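Local coordinates for MaoC family protein (Mycobacterium tuberculosis H37Rv, PDB 3KHP) that probably catalyses the reversible dehydration of (3R)-hydroxyacyl thioesters, at residues F38-R43 against P111-G116; R43-Y48 against P75-I80; Y48-G53 against A199-L204; D70-P75 against G248-N253; R141-D146 against V153-T158. All blocks are in the same frame, centred on the assembly; numbering follows the deposited sequence.

How the interactions relate
Interactions 1, 2 and 3 follow helix 42-51 from its N-terminal approach to its C-terminal end: interactions 1 and 2 share R43, lie about 8 Å apart between centres and touch, and interactions 2 and 3 share Y48. Interaction 4 shares P75 with interaction 2 and touches interactions 1 to 3 as well. Interaction 5, a hairpin of the same antiparallel sheet that interaction 1 reaches, opens after interaction 1 has closed and lies about 22 Å from interaction 3 between centres. Interactions 1, 2 and 5 stay within the hydratase 2 N-terminal domain, whereas interactions 3 and 4 join it to the MaoC-like domain, so the two halves pack as one body.

Interaction 1: residues F38-R43 against P111-G116; sequences FEWTDR and PLPAAG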
# COMPACT_ATOMS: atom_id res chain seq x y z
N PHE A 38 0.27 -11.94 -16.00
CA PHE A 38 0.29 -10.99 -14.90
C PHE A 38 0.26 -9.57 -15.49
O PHE A 38 1.14 -9.21 -16.26
CB PHE A 38 1.53 -11.21 -14.03
CG PHE A 38 1.44 -12.42 -13.11
CD1 PHE A 38 1.20 -12.26 -11.75
CD2 PHE A 38 1.59 -13.70 -13.61
CE1 PHE A 38 1.12 -13.36 -10.90
CE2 PHE A 38 1.52 -14.80 -12.77
CZ PHE A 38 1.29 -14.63 -11.42
N GLU A 39 -0.76 -8.79 -15.10
CA GLU A 39 -0.97 -7.44 -15.55
C GLU A 39 -0.98 -6.50 -14.37
O GLU A 39 -1.50 -6.84 -13.32
CB GLU A 39 -2.34 -7.29 -16.20
CG GLU A 39 -2.55 -8.05 -17.47
CD GLU A 39 -3.73 -7.48 -18.24
OE1 GLU A 39 -4.76 -8.16 -18.34
OE2 GLU A 39 -3.61 -6.30 -18.68
N TRP A 40 -0.49 -5.29 -14.58
CA TRP A 40 -0.43 -4.30 -13.54
C TRP A 40 -0.50 -2.90 -14.16
O TRP A 40 -0.20 -2.73 -15.34
CB TRP A 40 0.86 -4.49 -12.74
CG TRP A 40 2.10 -4.14 -13.47
CD1 TRP A 40 2.71 -2.92 -13.49
CD2 TRP A 40 2.93 -5.01 -14.25
NE1 TRP A 40 3.85 -2.98 -14.25
CE2 TRP A 40 4.00 -4.24 -14.74
CE3 TRP A 40 2.87 -6.36 -14.59
CZ2 TRP A 40 5.00 -4.77 -15.53
CZ3 TRP A 40 3.85 -6.88 -15.39
CH2 TRP A 40 4.91 -6.10 -15.85
N THR A 41 -0.94 -1.92 -13.37
CA THR A 41 -0.97 -0.52 -13.77
C THR A 41 0.00 0.22 -12.88
O THR A 41 0.64 -0.40 -11.99
CB THR A 41 -2.35 0.12 -13.60
OG1 THR A 41 -2.69 0.13 -12.21
CG2 THR A 41 -3.44 -0.65 -14.43
N ASP A 42 0.14 1.53 -13.10
CA ASP A 42 1.12 2.29 -12.34
C ASP A 42 0.78 2.31 -10.87
O ASP A 42 1.65 2.44 -10.02
CB ASP A 42 1.36 3.71 -12.89
CG ASP A 42 0.11 4.58 -12.92
OD1 ASP A 42 -0.95 4.22 -12.39
OD2 ASP A 42 0.18 5.66 -13.53
N ARG A 43 -0.48 2.21 -10.55
CA ARG A 43 -0.87 2.17 -9.14
C ARG A 43 -0.19 1.02 -8.40
O ARG A 43 0.19 1.16 -7.25
CB ARG A 43 -2.36 1.99 -9.05
CG ARG A 43 -2.93 2.10 -7.69
CD ARG A 43 -4.30 1.60 -7.76
NE ARG A 43 -5.13 2.00 -6.65
CZ ARG A 43 -6.12 1.26 -6.18
NH1 ARG A 43 -6.36 0.06 -6.70
NH2 ARG A 43 -6.87 1.70 -5.16
N PRO A 111 14.02 -3.12 -18.41
CA PRO A 111 13.31 -2.45 -17.32
C PRO A 111 11.87 -2.93 -17.23
O PRO A 111 11.29 -3.27 -18.25
CB PRO A 111 13.34 -0.97 -17.71
CG PRO A 111 14.39 -0.85 -18.85
CD PRO A 111 14.43 -2.20 -19.50
N LEU A 112 11.29 -2.94 -16.04
CA LEU A 112 9.90 -3.31 -15.93
C LEU A 112 9.19 -2.00 -16.14
O LEU A 112 9.60 -1.00 -15.55
CB LEU A 112 9.59 -3.93 -14.56
CG LEU A 112 10.23 -5.28 -14.20
CD1 LEU A 112 10.18 -5.53 -12.70
CD2 LEU A 112 9.47 -6.39 -14.94
N PRO A 113 8.16 -1.98 -17.00
CA PRO A 113 7.42 -0.74 -17.18
C PRO A 113 6.43 -0.49 -16.04
O PRO A 113 5.94 -1.46 -15.38
CB PRO A 113 6.66 -0.99 -18.49
CG PRO A 113 6.37 -2.50 -18.44
CD PRO A 113 7.57 -3.09 -17.76
N ALA A 114 6.13 0.78 -15.81
CA ALA A 114 5.25 1.20 -14.73
C ALA A 114 3.92 0.48 -14.79
O ALA A 114 3.33 0.20 -13.75
CB ALA A 114 5.02 2.77 -14.75
N ALA A 115 3.44 0.28 -16.00
CA ALA A 115 2.22 -0.46 -16.32
C ALA A 115 2.58 -1.45 -17.42
O ALA A 115 3.29 -1.09 -18.36
CB ALA A 115 1.14 0.46 -16.84
N GLY A 116 2.04 -2.66 -17.34
CA GLY A 116 2.26 -3.66 -18.38
C GLY A 116 1.66 -5.03 -18.10
O GLY A 116 0.80 -5.20 -17.24
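W40 lays its indole along the loop P113-G116, where its ring meets backbone oxygens at the edge, a proline ring beside it and a glycine over one face. With chi1 at 70°, CG stands between the backbone N and the carbonyl carbon, which folds the ring back over the partner segment. Beyond CB, which packs on the hydroxyl of Y77, CD1 lies 3.2 Å from A114 O, at the ring edge. NE1 then donates to P113 O at 2.8 Å, and that oxygen sits almost exactly in the indole plane. Next along the edge, CZ2 rests 3.8 Å from CD of P113, the two side chains crossing at about a right angle. One face of the six-membered ring is covered by G116, with CA 4.2 Å from the centroid in a CH-pi contact; glycine suits this place because its bare backbone can lie flat on the aromatic surface. The same two residues form an antiparallel hydrogen-bonded pair, W40 N giving to G116 O at 3.0 Å and G116 N to W40 O, and this bridge ties edge strand 36-40 to the start of strand 116-129. Directly afterwards the chain turns into helix 42-51, with T41 at its N-cap position. D42 CA approaches A114 O at 3.4 Å, an oxygen that also accepts from T45 OG1, while the D42 carboxylate reaches outward to R208 of the second subunit.

Interaction 2: residues R43-Y48 against P75-I80; sequences RDTLLY and PTYAVI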
# COMPACT_ATOMS: atom_id res chain seq x y z
N ARG A 43 -0.48 2.21 -10.55
CA ARG A 43 -0.87 2.17 -9.14
C ARG A 43 -0.19 1.02 -8.40
O ARG A 43 0.19 1.16 -7.25
CB ARG A 43 -2.36 1.99 -9.05
CG ARG A 43 -2.93 2.10 -7.69
CD ARG A 43 -4.30 1.60 -7.76
NE ARG A 43 -5.13 2.00 -6.65
CZ ARG A 43 -6.12 1.26 -6.18
NH1 ARG A 43 -6.36 0.06 -6.70
NH2 ARG A 43 -6.87 1.70 -5.16
N ASP A 44 -0.07 -0.11 -9.07
CA ASP A 44 0.52 -1.29 -8.48
C ASP A 44 2.00 -1.08 -8.21
O ASP A 44 2.50 -1.52 -7.19
CB ASP A 44 0.35 -2.51 -9.42
CG ASP A 44 -1.07 -2.88 -9.61
OD1 ASP A 44 -1.71 -3.15 -8.60
OD2 ASP A 44 -1.59 -2.85 -10.76
N THR A 45 2.72 -0.45 -9.14
CA THR A 45 4.18 -0.36 -9.02
C THR A 45 4.51 0.75 -8.04
O THR A 45 5.45 0.65 -7.28
CB THR A 45 4.87 -0.17 -10.37
OG1 THR A 45 4.10 0.73 -11.19
CG2 THR A 45 5.03 -1.51 -11.14
N LEU A 46 3.68 1.79 -8.03
CA LEU A 46 3.76 2.82 -7.02
C LEU A 46 3.49 2.22 -5.63
O LEU A 46 4.28 2.42 -4.70
CB LEU A 46 2.74 3.94 -7.31
CG LEU A 46 3.03 4.80 -8.56
CD1 LEU A 46 1.81 5.60 -8.95
CD2 LEU A 46 4.29 5.68 -8.40
N LEU A 47 2.39 1.48 -5.50
CA LEU A 47 2.03 0.88 -4.22
C LEU A 47 3.11 -0.05 -3.69
O LEU A 47 3.34 -0.12 -2.46
CB LEU A 47 0.71 0.11 -4.34
CG LEU A 47 0.16 -0.48 -3.05
CD1 LEU A 47 0.15 0.53 -1.92
CD2 LEU A 47 -1.26 -1.05 -3.26
N TYR A 48 3.77 -0.77 -4.61
CA TYR A 48 4.84 -1.71 -4.25
C TYR A 48 6.00 -0.90 -3.72
O TYR A 48 6.56 -1.23 -2.67
CB TYR A 48 5.28 -2.55 -5.47
CG TYR A 48 6.52 -3.38 -5.20
CD1 TYR A 48 6.43 -4.63 -4.60
CD2 TYR A 48 7.77 -2.93 -5.55
CE1 TYR A 48 7.56 -5.36 -4.28
CE2 TYR A 48 8.91 -3.68 -5.25
CZ TYR A 48 8.79 -4.90 -4.65
OH TYR A 48 9.88 -5.66 -4.38
N PRO A 75 13.44 -3.23 -9.40
CA PRO A 75 13.59 -4.51 -10.11
C PRO A 75 13.10 -5.67 -9.25
O PRO A 75 12.66 -6.69 -9.80
CB PRO A 75 15.10 -4.60 -10.40
CG PRO A 75 15.74 -3.67 -9.45
CD PRO A 75 14.72 -2.55 -9.22
N THR A 76 13.11 -5.51 -7.94
CA THR A 76 12.54 -6.53 -7.07
C THR A 76 11.04 -6.69 -7.27
O THR A 76 10.46 -7.65 -6.75
CB THR A 76 12.77 -6.29 -5.60
OG1 THR A 76 12.12 -5.08 -5.21
CG2 THR A 76 14.24 -6.27 -5.28
N TYR A 77 10.41 -5.77 -8.01
CA TYR A 77 9.02 -5.99 -8.42
C TYR A 77 8.86 -7.31 -9.24
O TYR A 77 7.76 -7.81 -9.37
CB TYR A 77 8.45 -4.77 -9.17
CG TYR A 77 6.96 -4.84 -9.42
CD1 TYR A 77 6.06 -4.75 -8.36
CD2 TYR A 77 6.46 -5.05 -10.70
CE1 TYR A 77 4.68 -4.86 -8.57
CE2 TYR A 77 5.08 -5.18 -10.93
CZ TYR A 77 4.20 -5.06 -9.86
OH TYR A 77 2.87 -5.19 -10.08
N ALA A 78 9.94 -7.89 -9.75
CA ALA A 78 9.84 -9.19 -10.45
C ALA A 78 9.20 -10.27 -9.56
O ALA A 78 8.55 -11.15 -10.07
CB ALA A 78 11.16 -9.66 -10.95
N VAL A 79 9.34 -10.18 -8.25
CA VAL A 79 8.75 -11.18 -7.38
C VAL A 79 7.23 -11.12 -7.34
O VAL A 79 6.60 -12.12 -7.02
CB VAL A 79 9.33 -11.15 -5.96
CG1 VAL A 79 10.88 -11.35 -6.01
CG2 VAL A 79 8.91 -9.91 -5.20
N ILE A 80 6.64 -10.00 -7.76
CA ILE A 80 5.21 -9.88 -7.81
C ILE A 80 4.62 -10.14 -9.19
O ILE A 80 3.61 -10.80 -9.28
CB ILE A 80 4.77 -8.48 -7.41
CG1 ILE A 80 5.35 -8.10 -6.03
CG2 ILE A 80 3.24 -8.39 -7.45
CD1 ILE A 80 4.89 -9.03 -4.85
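An edge-to-face pair of tyrosines, Y48 from helix 42-51 and Y77 from the short 3-10 segment 75-77, forms the heart of this buried contact. Y77 turns its edge to the face of Y48, with ring centroids 5.2 Å apart and planes at 72°. The touching atom is Y77 CD1, which stands over the Y48 ring near its rim, 3.5 Å from CG. Y77 CA covers the same ring in a CH-pi contact. A chi1 of 171° swings the Y48 ring away from its own backbone N and out from the helix, so that it spans the gap to the 3-10 segment. Its hydroxyl meets T76 OG1 at the ring edge, a hydrogen bond in which either oxygen could donate; the modelled length of 2.5 Å is very short and its exact value doubtful. The contact thus packs one turn of helix 42-51 against the 3-10 segment 75-77 and the first residues of helix 78-81. From helix 78-81, I80 adds CG1, 3.9 Å from Y48 CD1. Y77 in turn receives T45 CG2 over one face, 3.8 Å from its centroid. Threonine serves both sides here: its methyl packs on the ring while OG1 bonds to A114 O. Next to it D44 offers CB to Y77 OH at 3.7 Å, and its carboxylate accepts from T41 N and pairs with R43 of the second subunit.

Interaction 3: residues Y48-G53 against A199-L204; sequences YAIGVG and ALIYRL
Polar linkage between Y48 and Y202 runs through one water. It lies 2.7 Å from Y48 OH, already bonded to T76, and 2.8 Å from Y202 OH, in the plane of the Y48 ring; the two hydroxyls, on side chains pointing the same way, are bridged by the water rather than bonded to each other. Apolar contacts follow from that side-by-side course. With chi1 at -179° the Y202 ring extends away from its own backbone N and brings CE1 to 3.9 Å from Y48 CE1. V52 adds CG1, 3.6 Å from Y202 CE1, its branched side chain crossing the ring obliquely. On the other flank I50 CG2 and I201 CG2 meet more loosely. Backbone packing is the third kind. G51 has no side chain to hold the helices apart, and its CA comes within 4.0 Å of Y202 CA. The G51 carbonyl oxygen sits at the edge of the Y202 ring, 3.6 Å from CB, and accepts from Q198. Helix 42-51 then stops in a Schellman motif, G53 taking the C-prime place with a positive phi of 95°, which glycine adopts easily. Y202 opens the signature sequence of hydratase 2 enzymes. Around this pair of helices, I80 of helix 78-81 and L232 and C233 of helix 231-245 close on Y202, H230 meets it edge-to-face, and I50 and I201 also pack on the second subunit.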
# COMPACT_ATOMS: atom_id res chain seq x y z
N TYR A 48 3.77 -0.77 -4.61
CA TYR A 48 4.84 -1.71 -4.25
C TYR A 48 6.00 -0.90 -3.72
O TYR A 48 6.56 -1.23 -2.67
CB TYR A 48 5.28 -2.55 -5.47
CG TYR A 48 6.52 -3.38 -5.20
CD1 TYR A 48 6.43 -4.63 -4.60
CD2 TYR A 48 7.77 -2.93 -5.55
CE1 TYR A 48 7.56 -5.36 -4.28
CE2 TYR A 48 8.91 -3.68 -5.25
CZ TYR A 48 8.79 -4.90 -4.65
OH TYR A 48 9.88 -5.66 -4.38
N ALA A 49 6.41 0.12 -4.46
CA ALA A 49 7.49 1.00 -4.01
C ALA A 49 7.26 1.49 -2.56
O ALA A 49 8.14 1.41 -1.74
CB ALA A 49 7.66 2.22 -4.96
N ILE A 50 6.08 2.03 -2.27
CA ILE A 50 5.80 2.52 -0.90
C ILE A 50 5.84 1.32 0.04
O ILE A 50 6.35 1.42 1.11
CB ILE A 50 4.45 3.23 -0.82
CG1 ILE A 50 4.50 4.56 -1.59
CG2 ILE A 50 4.04 3.49 0.62
CD1 ILE A 50 3.07 5.06 -2.04
N GLY A 51 5.34 0.17 -0.44
CA GLY A 51 5.40 -1.08 0.28
C GLY A 51 6.78 -1.44 0.78
O GLY A 51 6.92 -1.92 1.89
N VAL A 52 7.80 -1.20 -0.04
CA VAL A 52 9.15 -1.51 0.37
C VAL A 52 9.89 -0.25 0.84
O VAL A 52 11.13 -0.19 0.92
CB VAL A 52 9.91 -2.28 -0.72
CG1 VAL A 52 9.26 -3.66 -0.93
CG2 VAL A 52 10.02 -1.49 -2.06
N GLY A 53 9.09 0.76 1.20
CA GLY A 53 9.55 1.85 2.00
C GLY A 53 10.01 3.11 1.27
O GLY A 53 10.54 4.00 1.90
N ALA A 199 4.05 -3.60 7.02
CA ALA A 199 3.50 -4.81 6.47
C ALA A 199 2.06 -4.61 5.98
O ALA A 199 1.63 -5.25 5.01
CB ALA A 199 3.60 -5.95 7.49
N LEU A 200 1.32 -3.72 6.65
CA LEU A 200 -0.04 -3.39 6.25
C LEU A 200 -0.13 -2.77 4.88
O LEU A 200 -1.15 -2.96 4.21
CB LEU A 200 -0.76 -2.49 7.26
CG LEU A 200 -0.91 -2.94 8.72
CD1 LEU A 200 -1.61 -1.93 9.57
CD2 LEU A 200 -1.56 -4.28 8.87
N ILE A 201 0.89 -2.03 4.44
CA ILE A 201 0.86 -1.55 3.05
C ILE A 201 1.50 -2.60 2.14
O ILE A 201 1.07 -2.80 1.00
CB ILE A 201 1.61 -0.27 2.80
CG1 ILE A 201 1.99 0.48 4.08
CG2 ILE A 201 0.81 0.60 1.82
CD1 ILE A 201 0.86 0.67 5.35
N TYR A 202 2.58 -3.20 2.61
CA TYR A 202 3.29 -4.16 1.75
C TYR A 202 2.39 -5.34 1.31
O TYR A 202 2.48 -5.82 0.16
CB TYR A 202 4.60 -4.68 2.38
CG TYR A 202 5.23 -5.62 1.42
CD1 TYR A 202 5.97 -5.14 0.33
CD2 TYR A 202 5.01 -6.98 1.50
CE1 TYR A 202 6.50 -5.99 -0.58
CE2 TYR A 202 5.53 -7.84 0.57
CZ TYR A 202 6.27 -7.33 -0.48
OH TYR A 202 6.78 -8.16 -1.44
N ARG A 203 1.46 -5.74 2.18
CA ARG A 203 0.53 -6.85 1.92
C ARG A 203 -0.47 -6.54 0.82
O ARG A 203 -1.15 -7.46 0.30
CB ARG A 203 -0.18 -7.30 3.24
CG ARG A 203 -1.16 -6.32 3.87
CD ARG A 203 -1.51 -6.67 5.33
NE ARG A 203 -2.19 -7.95 5.41
CZ ARG A 203 -3.47 -8.16 5.07
NH1 ARG A 203 -4.22 -7.17 4.62
NH2 ARG A 203 -3.99 -9.39 5.13
N LEU A 204 -0.58 -5.26 0.45
CA LEU A 204 -1.49 -4.89 -0.60
C LEU A 204 -0.79 -4.99 -1.94
O LEU A 204 -1.36 -4.67 -2.96
CB LEU A 204 -2.07 -3.51 -0.37
CG LEU A 204 -2.83 -3.36 0.95
CD1 LEU A 204 -3.47 -1.96 1.06
CD2 LEU A 204 -3.90 -4.46 1.12
O HOH W 1 9.30 -7.60 -2.62

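Interaction 4: residues D70-P75 against G248-N253; sequences DQQVLP and GGVAAN
Q72 places CG opposite its carbonyl carbon (chi1 -62°) and keeps the chain extended at chi2 (-173°), which carries its amide straight across to the backbone of A251. There OE1 accepts from A251 N at 2.8 Å, with an N-H...O angle of 145°; the donor lies somewhat tilted from the plane of the amide carbonyl. The same oxygen takes a second proton from a water at 2.6 Å. That water accepts in turn from A252 N, so the glutamine holds two successive N-H groups, one directly and one through water. These are the first amides of a 3-10 turn, 251-253, while the third, N253 N, is already bonded to V250 O. A glutamine is long enough to reach them and, being neutral, adds no charge to the loop. Beside it A251 points its methyl at the 70-75 segment: CB lies 3.3 Å from V73 O and 4.2 Å from P75 CD. Alanine fits because a small methyl can approach both the carbonyl oxygen and the proline ring. Upstream, G248 and G249 have positive phi, which glycine adopts easily, where the chain leaves helix 231-245. The contact joins this loop of the MaoC-like domain to the loop ahead of helix 78-81. Its chemistry is mixed: the Q72 carbonyl accepts from the first amide and holds the water that accepts from the second, and a single methyl provides most of the apolar packing.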
# COMPACT_ATOMS: atom_id res chain seq x y z
N ASP A 70 10.51 10.60 -14.81
CA ASP A 70 9.76 9.44 -15.33
C ASP A 70 9.71 8.41 -14.23
O ASP A 70 10.71 8.19 -13.59
CB ASP A 70 10.48 8.83 -16.53
CG ASP A 70 10.46 9.73 -17.71
OD1 ASP A 70 9.36 10.22 -18.02
OD2 ASP A 70 11.54 9.95 -18.31
N GLN A 71 8.57 7.77 -14.04
CA GLN A 71 8.50 6.67 -13.08
C GLN A 71 9.49 5.58 -13.47
O GLN A 71 9.56 5.18 -14.63
CB GLN A 71 7.09 6.08 -13.00
CG GLN A 71 6.93 5.18 -11.77
CD GLN A 71 5.63 4.50 -11.77
OE1 GLN A 71 4.69 4.96 -12.41
NE2 GLN A 71 5.54 3.38 -11.05
N GLN A 72 10.26 5.13 -12.49
CA GLN A 72 11.01 3.88 -12.55
C GLN A 72 10.34 2.81 -11.63
O GLN A 72 9.70 3.14 -10.63
CB GLN A 72 12.43 4.11 -12.06
CG GLN A 72 13.23 5.09 -12.89
CD GLN A 72 14.67 5.16 -12.46
OE1 GLN A 72 15.37 4.16 -12.49
NE2 GLN A 72 15.12 6.35 -12.07
N VAL A 73 10.54 1.53 -11.96
CA VAL A 73 9.98 0.40 -11.23
C VAL A 73 11.10 -0.34 -10.55
O VAL A 73 12.12 -0.63 -11.15
CB VAL A 73 9.23 -0.54 -12.19
CG1 VAL A 73 8.69 -1.77 -11.43
CG2 VAL A 73 8.10 0.21 -12.83
N LEU A 74 10.96 -0.64 -9.27
CA LEU A 74 12.05 -1.37 -8.63
C LEU A 74 12.20 -2.77 -9.24
O LEU A 74 11.20 -3.41 -9.63
CB LEU A 74 11.85 -1.44 -7.14
CG LEU A 74 11.90 -0.09 -6.44
CD1 LEU A 74 11.28 -0.18 -5.07
CD2 LEU A 74 13.29 0.42 -6.40
N PRO A 75 13.44 -3.23 -9.40
CA PRO A 75 13.59 -4.51 -10.11
C PRO A 75 13.10 -5.67 -9.25
O PRO A 75 12.66 -6.69 -9.80
CB PRO A 75 15.10 -4.60 -10.40
CG PRO A 75 15.74 -3.67 -9.45
CD PRO A 75 14.72 -2.55 -9.22
N GLY A 248 23.26 3.78 -8.96
CA GLY A 248 23.26 5.21 -9.15
C GLY A 248 21.86 5.74 -9.12
O GLY A 248 21.57 6.76 -9.73
N GLY A 249 20.99 5.04 -8.40
CA GLY A 249 19.58 5.40 -8.30
C GLY A 249 18.82 5.08 -9.55
O GLY A 249 17.69 5.49 -9.69
N VAL A 250 19.44 4.35 -10.48
CA VAL A 250 18.75 3.94 -11.69
C VAL A 250 18.35 2.47 -11.59
O VAL A 250 19.21 1.59 -11.62
CB VAL A 250 19.61 4.16 -12.94
CG1 VAL A 250 18.87 3.63 -14.16
CG2 VAL A 250 20.01 5.70 -13.09
N ALA A 251 17.05 2.23 -11.48
CA ALA A 251 16.49 0.86 -11.39
C ALA A 251 17.09 -0.08 -12.42
O ALA A 251 17.67 -1.08 -12.05
CB ALA A 251 14.98 0.89 -11.54
N ALA A 252 16.95 0.28 -13.70
CA ALA A 252 17.48 -0.47 -14.85
C ALA A 252 18.94 -0.93 -14.71
O ALA A 252 19.30 -1.94 -15.32
CB ALA A 252 17.33 0.36 -16.13
N ASN A 253 19.77 -0.21 -13.96
CA ASN A 253 21.16 -0.60 -13.77
C ASN A 253 21.40 -1.77 -12.83
O ASN A 253 22.55 -2.19 -12.70
CB ASN A 253 22.02 0.57 -13.26
CG ASN A 253 22.30 1.60 -14.33
OD1 ASN A 253 21.95 1.42 -15.52
ND2 ASN A 253 22.93 2.70 -13.93
O HOH W 2 15.38 2.58 -14.55

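Interaction 5: residues R141-D146 against V153-T158; sequences RGRGCD and VAETLT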
# COMPACT_ATOMS: atom_id res chain seq x y z
N ARG A 141 11.39 -21.83 -10.50
CA ARG A 141 11.99 -20.86 -11.38
C ARG A 141 10.90 -20.27 -12.19
O ARG A 141 10.12 -21.01 -12.74
CB ARG A 141 13.00 -21.49 -12.34
CG ARG A 141 13.58 -20.47 -13.33
CD ARG A 141 14.17 -21.09 -14.57
NE ARG A 141 15.40 -21.81 -14.30
CZ ARG A 141 15.64 -23.08 -14.62
NH1 ARG A 141 14.74 -23.84 -15.24
NH2 ARG A 141 16.81 -23.60 -14.29
N GLY A 142 10.86 -18.94 -12.27
CA GLY A 142 9.84 -18.25 -13.05
C GLY A 142 10.45 -17.51 -14.22
O GLY A 142 11.50 -16.97 -14.11
N ARG A 143 9.76 -17.48 -15.34
CA ARG A 143 10.21 -16.79 -16.52
C ARG A 143 9.07 -15.97 -17.03
O ARG A 143 8.01 -16.54 -17.32
CB ARG A 143 10.61 -17.77 -17.64
CG ARG A 143 11.97 -18.36 -17.52
CD ARG A 143 12.20 -19.50 -18.62
NE ARG A 143 12.18 -18.94 -19.97
CZ ARG A 143 13.20 -18.30 -20.51
NH1 ARG A 143 14.34 -18.17 -19.85
NH2 ARG A 143 13.09 -17.79 -21.73
N GLY A 144 9.30 -14.66 -17.18
CA GLY A 144 8.28 -13.77 -17.69
C GLY A 144 8.67 -13.08 -18.98
O GLY A 144 9.71 -12.45 -19.03
N CYS A 145 7.81 -13.16 -19.98
CA CYS A 145 8.03 -12.63 -21.32
C CYS A 145 6.94 -11.63 -21.70
O CYS A 145 5.78 -11.77 -21.29
CB CYS A 145 7.96 -13.78 -22.35
SG CYS A 145 9.24 -15.00 -22.17
N ASP A 146 7.31 -10.65 -22.51
CA ASP A 146 6.32 -9.72 -23.09
C ASP A 146 5.40 -10.52 -24.01
O ASP A 146 5.86 -11.16 -24.94
CB ASP A 146 7.04 -8.61 -23.86
CG ASP A 146 6.09 -7.67 -24.59
OD1 ASP A 146 5.38 -6.84 -23.95
OD2 ASP A 146 6.04 -7.78 -25.82
N VAL A 153 11.71 -10.88 -20.30
CA VAL A 153 11.83 -9.66 -19.50
C VAL A 153 12.45 -9.92 -18.15
O VAL A 153 13.42 -9.28 -17.79
CB VAL A 153 10.46 -9.01 -19.34
CG1 VAL A 153 10.51 -7.95 -18.28
CG2 VAL A 153 9.99 -8.47 -20.70
N ALA A 154 11.90 -10.89 -17.41
CA ALA A 154 12.36 -11.23 -16.04
C ALA A 154 12.46 -12.76 -15.75
O ALA A 154 11.74 -13.58 -16.32
CB ALA A 154 11.45 -10.59 -15.01
N GLU A 155 13.37 -13.11 -14.85
CA GLU A 155 13.46 -14.46 -14.34
C GLU A 155 13.46 -14.41 -12.81
O GLU A 155 13.99 -13.48 -12.21
CB GLU A 155 14.76 -15.16 -14.79
CG GLU A 155 14.97 -15.29 -16.29
CD GLU A 155 16.33 -15.95 -16.64
OE1 GLU A 155 17.32 -15.19 -16.86
OE2 GLU A 155 16.38 -17.21 -16.69
N THR A 156 12.90 -15.44 -12.18
CA THR A 156 12.94 -15.50 -10.74
C THR A 156 13.34 -16.89 -10.28
O THR A 156 13.07 -17.89 -10.94
CB THR A 156 11.59 -15.09 -10.13
OG1 THR A 156 10.53 -15.88 -10.69
CG2 THR A 156 11.30 -13.64 -10.45
N LEU A 157 13.98 -16.94 -9.13
CA LEU A 157 14.33 -18.20 -8.55
C LEU A 157 13.98 -18.19 -7.06
O LEU A 157 14.53 -17.42 -6.29
CB LEU A 157 15.82 -18.49 -8.78
CG LEU A 157 16.25 -19.93 -8.52
CD1 LEU A 157 15.76 -20.82 -9.67
CD2 LEU A 157 17.81 -20.05 -8.30
N THR A 158 13.10 -19.09 -6.66
CA THR A 158 12.70 -19.22 -5.27
C THR A 158 13.16 -20.58 -4.77
O THR A 158 12.75 -21.62 -5.30
CB THR A 158 11.19 -19.05 -5.16
OG1 THR A 158 10.84 -17.79 -5.73
CG2 THR A 158 10.70 -19.14 -3.72
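R143 and E155 run side by side across the hairpin and point the same way, but their charged ends are turned against each other, with guanidinium and carboxylate planes 74° apart. The arginine chain bends at chi3 (66°), leaving NH1 3.9 Å from E155 OE2, a long salt bridge. On the same face R141 and L157 are paired, and L157 CD1 packs against R141 CB at 3.9 Å. On the other face G142 and G144 stand opposite T156 and A154. Here glycine leaves room: T156 OG1 comes to 3.4 Å from G142 CA while its own bond goes to C82 O. The backbones form an antiparallel hairpin of strands 136-145 and 152-162, G142 and T156 exchanging two hydrogen bonds. At G144 the pattern is broken by a classic beta bulge, for G144 O accepts from both V153 N at 2.8 Å and A154 N at 3.1 Å. Both N-H groups lie in the plane of that carbonyl. The R141 guanidinium pairs with E123 on the adjoining strand, and E155 OE1 bonds to H109. Being long, and with R143 exposed and E155 also bonded to H109, the R143-E155 pair probably adds modestly to a hairpin held chiefly by its backbone bonds.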